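Local atomic coordinates of crustacyanin (PDB entry 1I4U), a protein that binds the carotenoid astaxanthin, giving the lobster carapace its blue colour, and assembles into the larger crustacyanin complexes. Residues A[133-138]-A[145-150]; A[107-112]-A[151-156]. One frame throughout, in Å; residues are numbered along the deposited sequence.

Overall arrangement
Both contacts press helix 144-156 onto the outside of the antiparallel lipocalin barrel, and their centres lie about 7 Å apart. Contact 1 takes the first half of the helix and sets it on strand 128-137; contact 2 takes the second half and sets it on strand 102-110. The former is buried, an aliphatic contact on one half of a disulfide. The latter is only partly buried and mixes a leucine on a phenylalanine ring with a glutamate whose carboxylate lies by a methyl group. Neither has a hydrogen bond across its segments. The two sites adjoin: the hydroxyl of Ser133 and the backbone carbonyl oxygen of Phe134 pack on the Phe154 ring of contact 2, and Arg138 NE probably hydrogen-bonds to Tyr112 O.

Contact 1 (A[133-138]-A[145-150]); sequences SFIFSR and QYVKKC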
ATOM      1  N   SER A 133       7.380 -11.964   2.815  1.00 11.11           N
ATOM      2  CA  SER A 133       8.788 -12.229   2.772  1.00 11.56           C
ATOM      3  C   SER A 133       9.132 -12.883   1.426  1.00 10.48           C
ATOM      4  O   SER A 133       8.322 -13.568   0.809  1.00 11.62           O
ATOM      5  CB  SER A 133       9.226 -13.112   3.929  1.00 13.96           C
ATOM      6  OG  SER A 133       8.941 -12.520   5.176  1.00 15.34           O
ATOM      7  N   PHE A 134      10.369 -12.634   1.030  1.00 10.81           N
ATOM      8  CA  PHE A 134      10.888 -13.059  -0.271  1.00 10.66           C
ATOM      9  C   PHE A 134      12.340 -13.460  -0.144  1.00 11.61           C
ATOM     10  O   PHE A 134      13.076 -12.824   0.566  1.00 11.92           O
ATOM     11  CB  PHE A 134      10.805 -11.955  -1.309  1.00 11.43           C
ATOM     12  CG  PHE A 134       9.483 -11.217  -1.418  1.00 10.85           C
ATOM     13  CD1 PHE A 134       9.162 -10.233  -0.507  1.00 13.18           C
ATOM     14  CD2 PHE A 134       8.566 -11.530  -2.414  1.00 12.65           C
ATOM     15  CE1 PHE A 134       7.954  -9.580  -0.599  1.00 13.89           C
ATOM     16  CE2 PHE A 134       7.363 -10.843  -2.509  1.00 12.72           C
ATOM     17  CZ  PHE A 134       7.060  -9.882  -1.586  1.00 14.01           C
ATOM     18  N   ILE A 135      12.721 -14.481  -0.910  1.00 11.07           N
ATOM     19  CA  ILE A 135      14.107 -14.857  -1.110  1.00 11.35           C
ATOM     20  C   ILE A 135      14.395 -14.605  -2.578  1.00 11.57           C
ATOM     21  O   ILE A 135      13.703 -15.192  -3.437  1.00 11.90           O
ATOM     22  CB  ILE A 135      14.403 -16.306  -0.692  1.00 12.45           C
ATOM     23  CG1 ILE A 135      14.123 -16.510   0.804  1.00 13.65           C
ATOM     24  CG2 ILE A 135      15.820 -16.758  -0.990  1.00 15.33           C
ATOM     25  CD1 ILE A 135      14.107 -17.979   1.238  1.00 17.33           C
ATOM     26  N   PHE A 136      15.351 -13.742  -2.847  1.00 12.03           N
ATOM     27  CA  PHE A 136      15.820 -13.450  -4.197  1.00 12.59           C
ATOM     28  C   PHE A 136      17.213 -14.078  -4.462  1.00 11.59           C
ATOM     29  O   PHE A 136      18.014 -14.194  -3.528  1.00 11.88           O
ATOM     30  CB  PHE A 136      15.966 -11.958  -4.378  1.00 15.04           C
ATOM     31  CG  PHE A 136      14.780 -11.088  -4.686  1.00 15.20           C
ATOM     32  CD1 PHE A 136      13.464 -11.531  -4.560  1.00 15.21           C
ATOM     33  CD2 PHE A 136      14.988  -9.765  -5.130  1.00 15.88           C
ATOM     34  CE1 PHE A 136      12.384 -10.739  -4.909  1.00 17.53           C
ATOM     35  CE2 PHE A 136      13.906  -8.955  -5.504  1.00 17.42           C
ATOM     36  CZ  PHE A 136      12.627  -9.450  -5.371  1.00 18.89           C
ATOM     37  N   SER A 137      17.422 -14.470  -5.699  1.00 11.64           N
ATOM     38  CA  SER A 137      18.664 -15.062  -6.159  1.00 10.53           C
ATOM     39  C   SER A 137      19.163 -14.347  -7.403  1.00  9.94           C
ATOM     40  O   SER A 137      18.383 -13.873  -8.207  1.00 10.40           O
ATOM     41  CB  SER A 137      18.458 -16.536  -6.453  1.00 12.06           C
ATOM     42  OG  SER A 137      19.679 -17.136  -6.908  1.00 13.57           O
ATOM     43  N   ARG A 138      20.488 -14.338  -7.581  1.00 10.51           N
ATOM     44  CA  ARG A 138      21.015 -13.861  -8.860  1.00 10.27           C
ATOM     45  C   ARG A 138      20.915 -14.874  -9.989  1.00 10.80           C
ATOM     46  O   ARG A 138      21.218 -14.507 -11.145  1.00 12.66           O
ATOM     47  CB  ARG A 138      22.458 -13.383  -8.683  1.00 11.01           C
ATOM     48  CG  ARG A 138      22.631 -12.119  -7.879  1.00 12.00           C
ATOM     49  CD  ARG A 138      21.902 -10.936  -8.473  1.00 11.10           C
ATOM     50  NE  ARG A 138      22.384  -9.692  -7.883  1.00 11.71           N
ATOM     51  CZ  ARG A 138      22.062  -8.490  -8.357  1.00 11.45           C
ATOM     52  NH1 ARG A 138      21.277  -8.341  -9.400  1.00 13.10           N
ATOM     53  NH2 ARG A 138      22.557  -7.410  -7.765  1.00 13.03           N
ATOM     54  N   GLN A 145      23.179 -23.094   0.991  1.00 19.58           N
ATOM     55  CA  GLN A 145      23.868 -22.281   1.998  1.00 20.07           C
ATOM     56  C   GLN A 145      23.286 -20.874   2.079  1.00 19.11           C
ATOM     57  O   GLN A 145      23.267 -20.285   3.148  1.00 21.97           O
ATOM     58  CB  GLN A 145      25.368 -22.085   1.825  1.00 25.63           C
ATOM     59  CG  GLN A 145      25.795 -21.460   0.512  1.00 30.17           C
ATOM     60  CD  GLN A 145      27.300 -21.409   0.303  1.00 32.05           C
ATOM     61  OE1 GLN A 145      27.987 -20.969   1.220  1.00 54.14           O
ATOM     62  NE2 GLN A 145      27.689 -21.856  -0.887  1.00 42.94           N
ATOM     63  N   TYR A 146      22.855 -20.361   0.941  1.00 16.93           N
ATOM     64  CA  TYR A 146      22.263 -19.038   0.913  1.00 15.83           C
ATOM     65  C   TYR A 146      20.823 -19.014   1.390  1.00 14.78           C
ATOM     66  O   TYR A 146      20.418 -18.069   2.083  1.00 17.14           O
ATOM     67  CB  TYR A 146      22.349 -18.428  -0.526  1.00 16.49           C
ATOM     68  CG  TYR A 146      23.770 -18.426  -1.052  1.00 17.03           C
ATOM     69  CD1 TYR A 146      24.778 -17.754  -0.394  1.00 17.63           C
ATOM     70  CD2 TYR A 146      24.127 -19.135  -2.189  1.00 19.20           C
ATOM     71  CE1 TYR A 146      26.090 -17.729  -0.815  1.00 19.19           C
ATOM     72  CE2 TYR A 146      25.464 -19.129  -2.631  1.00 21.70           C
ATOM     73  CZ  TYR A 146      26.413 -18.426  -1.957  1.00 21.99           C
ATOM     74  OH  TYR A 146      27.702 -18.451  -2.408  1.00 23.76           O
ATOM     75  N   VAL A 147      20.047 -20.039   0.998  1.00 15.54           N
ATOM     76  CA  VAL A 147      18.692 -20.201   1.510  1.00 15.38           C
ATOM     77  C   VAL A 147      18.718 -20.211   3.021  1.00 15.41           C
ATOM     78  O   VAL A 147      17.884 -19.552   3.634  1.00 17.71           O
ATOM     79  CB  VAL A 147      17.993 -21.484   0.977  1.00 17.37           C
ATOM     80  CG1 VAL A 147      16.632 -21.668   1.625  1.00 21.11           C
ATOM     81  CG2 VAL A 147      17.945 -21.395  -0.554  1.00 16.56           C
ATOM     82  N   LYS A 148      19.648 -20.918   3.634  1.00 16.79           N
ATOM     83  CA  LYS A 148      19.730 -21.006   5.087  1.00 18.79           C
ATOM     84  C   LYS A 148      20.079 -19.666   5.745  1.00 18.72           C
ATOM     85  O   LYS A 148      19.652 -19.378   6.861  1.00 19.59           O
ATOM     86  CB  LYS A 148      20.792 -22.033   5.470  1.00 20.54           C
ATOM     87  CG  LYS A 148      20.484 -23.508   5.367  1.00 32.43           C
ATOM     88  CD  LYS A 148      21.784 -24.314   5.568  1.00 44.83           C
ATOM     89  CE  LYS A 148      21.697 -25.806   5.377  1.00 56.04           C
ATOM     90  NZ  LYS A 148      21.367 -26.254   4.008  1.00 62.69           N
ATOM     91  N   LYS A 149      20.839 -18.847   5.010  1.00 18.14           N
ATOM     92  CA  LYS A 149      21.097 -17.496   5.517  1.00 17.84           C
ATOM     93  C   LYS A 149      19.798 -16.741   5.646  1.00 17.76           C
ATOM     94  O   LYS A 149      19.521 -16.084   6.669  1.00 18.87           O
ATOM     95  CB  LYS A 149      22.109 -16.713   4.670  1.00 18.60           C
ATOM     96  CG  LYS A 149      23.536 -17.376   4.781  1.00 25.10           C
ATOM     97  CD  LYS A 149      24.470 -16.810   3.750  1.00 34.30           C
ATOM     98  CE  LYS A 149      25.455 -17.842   3.154  1.00 43.62           C
ATOM     99  NZ  LYS A 149      26.300 -18.396   4.235  1.00 60.46           N
ATOM    100  N   CYS A 150      18.948 -16.816   4.576  1.00 15.78           N
ATOM    101  CA  CYS A 150      17.681 -16.130   4.712  1.00 17.20           C
ATOM    102  C   CYS A 150      16.820 -16.779   5.794  1.00 18.82           C
ATOM    103  O   CYS A 150      16.178 -16.023   6.512  1.00 19.04           O
ATOM    104  CB  CYS A 150      16.932 -16.108   3.385  1.00 16.20           C
ATOM    105  SG  CYS A 150      17.584 -15.019   2.102  1.00 14.70           S
TER
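Ile135 meets Cys150 with nearly its whole side chain: Ile135 CG1 lies 3.8 Å from Cys150 CB, and Ile135 CD1 reaches the same carbon at 4.0 Å. The sulfur is met by the other branch as well, Ile135 CG2 standing 4.0 Å from Cys150 SG. Both branches can touch the cysteine because CG2 lies anti to the backbone N while CG1 sits beside it (chi1 -61°). A looser touch follows one turn earlier on the helix, where Val147 CG1 comes within 4.5 Å of Ile135 CD1. This is the packing of the lipocalin helix against the outer wall of the barrel, with strand 128-137 turning Ile135 toward the helix and its neighbours Phe134 and Phe136 away from it. The alternation is that of an extended strand, and no hydrogen bond crosses between the two segments. Trimming Ile135 to an alanine would probably leave a gap beside Cys150 and Val147 and deprive the disulfide of apolar packing on this side. Cys150 is itself held by its disulfide to Cys117, which ties the helix covalently to strand 115-123. Phe38 of strand 33-41 touches both Ile135 and Val147, and Leu142, in the loop leading to the helix, also packs on Ile135.

Contact 2 (A[107-112]-A[151-156]); sequences ILETDY and EAAFKN
A classic beta bulge near the end of strand 102-110 supplies the residues that meet the second half of helix 144-156: Leu108 and Glu109 both face Cys117 of the adjacent strand, and both start their side chains toward the helix. Leu108 CD1 does most of the touching. It lies 3.6 Å from Phe154 CE1 and 3.7 Å from Phe154 CD1, approaching the ring obliquely, and the same methyl is 4.4 Å from Ala153 CB. Phe154 gets its ring there with CG anti to the carbonyl carbon (chi1 -73°). In the lipocalin fold this helix lies along the outside of the barrel, and here strand 107-110 runs roughly antiparallel to helix 151-156, at 152°, the axes of these two short segments approaching to 8.6 Å. Ala153 faces the strand where the backbones come nearest, its CA 6.9 Å from Leu108 CA, and a side chain of one methyl fits that spacing. Glu109, its chain extended, brings OE1 to 4.0 Å from Ala153 CB, a plain packing contact; its other oxygen, OE2, is hydrogen-bonded to the hydroxyl of Tyr115. The Phe154 ring is also met by Phe164, the two planes inclined at about 55°, and by Cys117.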
ATOM      1  N   ILE A 107      15.441  -4.724   3.166  1.00 14.03           N
ATOM      2  CA  ILE A 107      16.412  -5.719   2.759  1.00 14.10           C
ATOM      3  C   ILE A 107      17.035  -6.206   4.055  1.00 14.01           C
ATOM      4  O   ILE A 107      17.898  -5.595   4.669  1.00 16.20           O
ATOM      5  CB  ILE A 107      17.431  -5.159   1.757  1.00 14.16           C
ATOM      6  CG1 ILE A 107      16.793  -4.499   0.535  1.00 17.01           C
ATOM      7  CG2 ILE A 107      18.468  -6.230   1.389  1.00 16.37           C
ATOM      8  CD1 ILE A 107      17.759  -3.658  -0.304  1.00 16.98           C
ATOM      9  N   LEU A 108      16.501  -7.341   4.526  1.00 14.75           N
ATOM     10  CA  LEU A 108      16.958  -7.859   5.824  1.00 16.20           C
ATOM     11  C   LEU A 108      18.415  -8.297   5.772  1.00 15.97           C
ATOM     12  O   LEU A 108      19.150  -8.219   6.763  1.00 19.04           O
ATOM     13  CB  LEU A 108      16.128  -9.080   6.177  1.00 19.91           C
ATOM     14  CG  LEU A 108      14.811  -8.954   6.856  1.00 23.84           C
ATOM     15  CD1 LEU A 108      14.347 -10.335   7.311  1.00 22.11           C
ATOM     16  CD2 LEU A 108      14.853  -8.015   8.060  1.00 26.33           C
ATOM     17  N   GLU A 109      18.834  -8.808   4.618  1.00 14.82           N
ATOM     18  CA  GLU A 109      20.187  -9.327   4.440  1.00 15.62           C
ATOM     19  C   GLU A 109      20.402  -9.526   2.932  1.00 13.26           C
ATOM     20  O   GLU A 109      19.520 -10.005   2.223  1.00 13.81           O
ATOM     21  CB  GLU A 109      20.417 -10.646   5.163  1.00 18.59           C
ATOM     22  CG  GLU A 109      21.869 -11.131   5.152  1.00 17.21           C
ATOM     23  CD  GLU A 109      22.077 -12.402   5.963  1.00 17.43           C
ATOM     24  OE1 GLU A 109      21.602 -12.468   7.102  1.00 19.58           O
ATOM     25  OE2 GLU A 109      22.700 -13.356   5.439  1.00 21.18           O
ATOM     26  N   THR A 110      21.596  -9.158   2.476  1.00 14.07           N
ATOM     27  CA  THR A 110      22.000  -9.459   1.116  1.00 13.76           C
ATOM     28  C   THR A 110      23.532  -9.517   1.033  1.00 14.09           C
ATOM     29  O   THR A 110      24.204  -8.815   1.788  1.00 16.30           O
ATOM     30  CB  THR A 110      21.461  -8.453   0.108  1.00 13.54           C
ATOM     31  OG1 THR A 110      21.810  -8.838  -1.238  1.00 13.62           O
ATOM     32  CG2 THR A 110      22.049  -7.072   0.324  1.00 14.85           C
ATOM     33  N   ASP A 111      24.025 -10.317   0.119  1.00 14.30           N
ATOM     34  CA  ASP A 111      25.446 -10.277  -0.250  1.00 14.61           C
ATOM     35  C   ASP A 111      25.626  -9.654  -1.625  1.00 14.53           C
ATOM     36  O   ASP A 111      26.771  -9.699  -2.111  1.00 15.43           O
ATOM     37  CB  ASP A 111      26.109 -11.649  -0.156  1.00 14.91           C
ATOM     38  CG  ASP A 111      25.706 -12.597  -1.263  1.00 13.94           C
ATOM     39  OD1 ASP A 111      24.753 -12.268  -1.989  1.00 13.86           O
ATOM     40  OD2 ASP A 111      26.357 -13.666  -1.365  1.00 18.63           O
ATOM     41  N   TYR A 112      24.587  -9.148  -2.271  1.00 13.13           N
ATOM     42  CA  TYR A 112      24.555  -8.487  -3.555  1.00 13.41           C
ATOM     43  C   TYR A 112      24.833  -9.411  -4.748  1.00 12.01           C
ATOM     44  O   TYR A 112      24.222  -9.178  -5.791  1.00 13.14           O
ATOM     45  CB  TYR A 112      25.504  -7.270  -3.689  1.00 15.20           C
ATOM     46  CG  TYR A 112      25.100  -6.244  -2.646  1.00 16.89           C
ATOM     47  CD1 TYR A 112      24.044  -5.408  -2.897  1.00 20.70           C
ATOM     48  CD2 TYR A 112      25.742  -6.151  -1.441  1.00 18.41           C
ATOM     49  CE1 TYR A 112      23.654  -4.485  -1.964  1.00 23.72           C
ATOM     50  CE2 TYR A 112      25.357  -5.217  -0.470  1.00 20.04           C
ATOM     51  CZ  TYR A 112      24.295  -4.376  -0.746  1.00 19.56           C
ATOM     52  OH  TYR A 112      23.841  -3.419   0.149  1.00 22.11           O
ATOM     53  N   GLU A 151      16.832 -18.103   5.904  1.00 18.97           N
ATOM     54  CA  GLU A 151      16.002 -18.739   6.928  1.00 19.95           C
ATOM     55  C   GLU A 151      16.356 -18.179   8.290  1.00 22.39           C
ATOM     56  O   GLU A 151      15.453 -17.894   9.072  1.00 22.83           O
ATOM     57  CB  GLU A 151      16.138 -20.257   6.871  1.00 23.50           C
ATOM     58  CG  GLU A 151      15.296 -20.903   7.986  1.00 35.63           C
ATOM     59  CD  GLU A 151      15.492 -22.407   8.128  1.00 43.43           C
ATOM     60  OE1 GLU A 151      16.413 -22.978   7.505  1.00 52.67           O
ATOM     61  OE2 GLU A 151      14.720 -23.070   8.861  1.00 54.45           O
ATOM     62  N   ALA A 152      17.681 -18.054   8.533  1.00 19.62           N
ATOM     63  CA  ALA A 152      18.142 -17.544   9.821  1.00 20.75           C
ATOM     64  C   ALA A 152      17.627 -16.139  10.045  1.00 22.55           C
ATOM     65  O   ALA A 152      17.120 -15.784  11.102  1.00 24.18           O
ATOM     66  CB  ALA A 152      19.650 -17.594   9.936  1.00 22.57           C
ATOM     67  N   ALA A 153      17.726 -15.322   8.989  1.00 22.44           N
ATOM     68  CA  ALA A 153      17.334 -13.917   9.095  1.00 20.27           C
ATOM     69  C   ALA A 153      15.857 -13.766   9.410  1.00 20.62           C
ATOM     70  O   ALA A 153      15.460 -12.929  10.217  1.00 21.83           O
ATOM     71  CB  ALA A 153      17.676 -13.135   7.836  1.00 20.96           C
ATOM     72  N   PHE A 154      15.044 -14.588   8.750  1.00 18.65           N
ATOM     73  CA  PHE A 154      13.615 -14.492   9.019  1.00 19.49           C
ATOM     74  C   PHE A 154      13.248 -15.071  10.379  1.00 21.46           C
ATOM     75  O   PHE A 154      12.371 -14.497  11.049  1.00 20.28           O
ATOM     76  CB  PHE A 154      12.885 -15.178   7.871  1.00 17.38           C
ATOM     77  CG  PHE A 154      12.902 -14.394   6.555  1.00 15.59           C
ATOM     78  CD1 PHE A 154      12.232 -13.197   6.495  1.00 15.39           C
ATOM     79  CD2 PHE A 154      13.568 -14.819   5.441  1.00 15.62           C
ATOM     80  CE1 PHE A 154      12.207 -12.465   5.325  1.00 13.79           C
ATOM     81  CE2 PHE A 154      13.557 -14.108   4.276  1.00 15.23           C
ATOM     82  CZ  PHE A 154      12.948 -12.883   4.211  1.00 13.28           C
ATOM     83  N   LYS A 155      13.893 -16.158  10.769  1.00 22.17           N
ATOM     84  CA  LYS A 155      13.640 -16.699  12.115  1.00 23.15           C
ATOM     85  C   LYS A 155      14.000 -15.687  13.170  1.00 24.83           C
ATOM     86  O   LYS A 155      13.333 -15.569  14.211  1.00 26.20           O
ATOM     87  CB  LYS A 155      14.421 -17.982  12.306  1.00 23.50           C
ATOM     88  CG  LYS A 155      13.805 -19.227  11.675  1.00 30.70           C
ATOM     89  CD  LYS A 155      14.804 -20.335  11.718  1.00 36.34           C
ATOM     90  CE  LYS A 155      14.429 -21.765  11.859  1.00 37.54           C
ATOM     91  NZ  LYS A 155      13.064 -22.130  11.449  1.00 45.34           N
ATOM     92  N   ASN A 156      15.039 -14.928  12.903  1.00 23.92           N
ATOM     93  CA  ASN A 156      15.496 -13.923  13.858  1.00 27.19           C
ATOM     94  C   ASN A 156      14.465 -12.824  14.103  1.00 25.82           C
ATOM     95  O   ASN A 156      14.528 -12.153  15.145  1.00 27.53           O
ATOM     96  CB  ASN A 156      16.814 -13.305  13.388  1.00 28.68           C
ATOM     97  CG  ASN A 156      17.450 -12.297  14.301  1.00 30.72           C
ATOM     98  OD1 ASN A 156      17.982 -12.580  15.381  1.00 36.44           O
ATOM     99  ND2 ASN A 156      17.484 -11.035  13.912  1.00 36.44           N
TER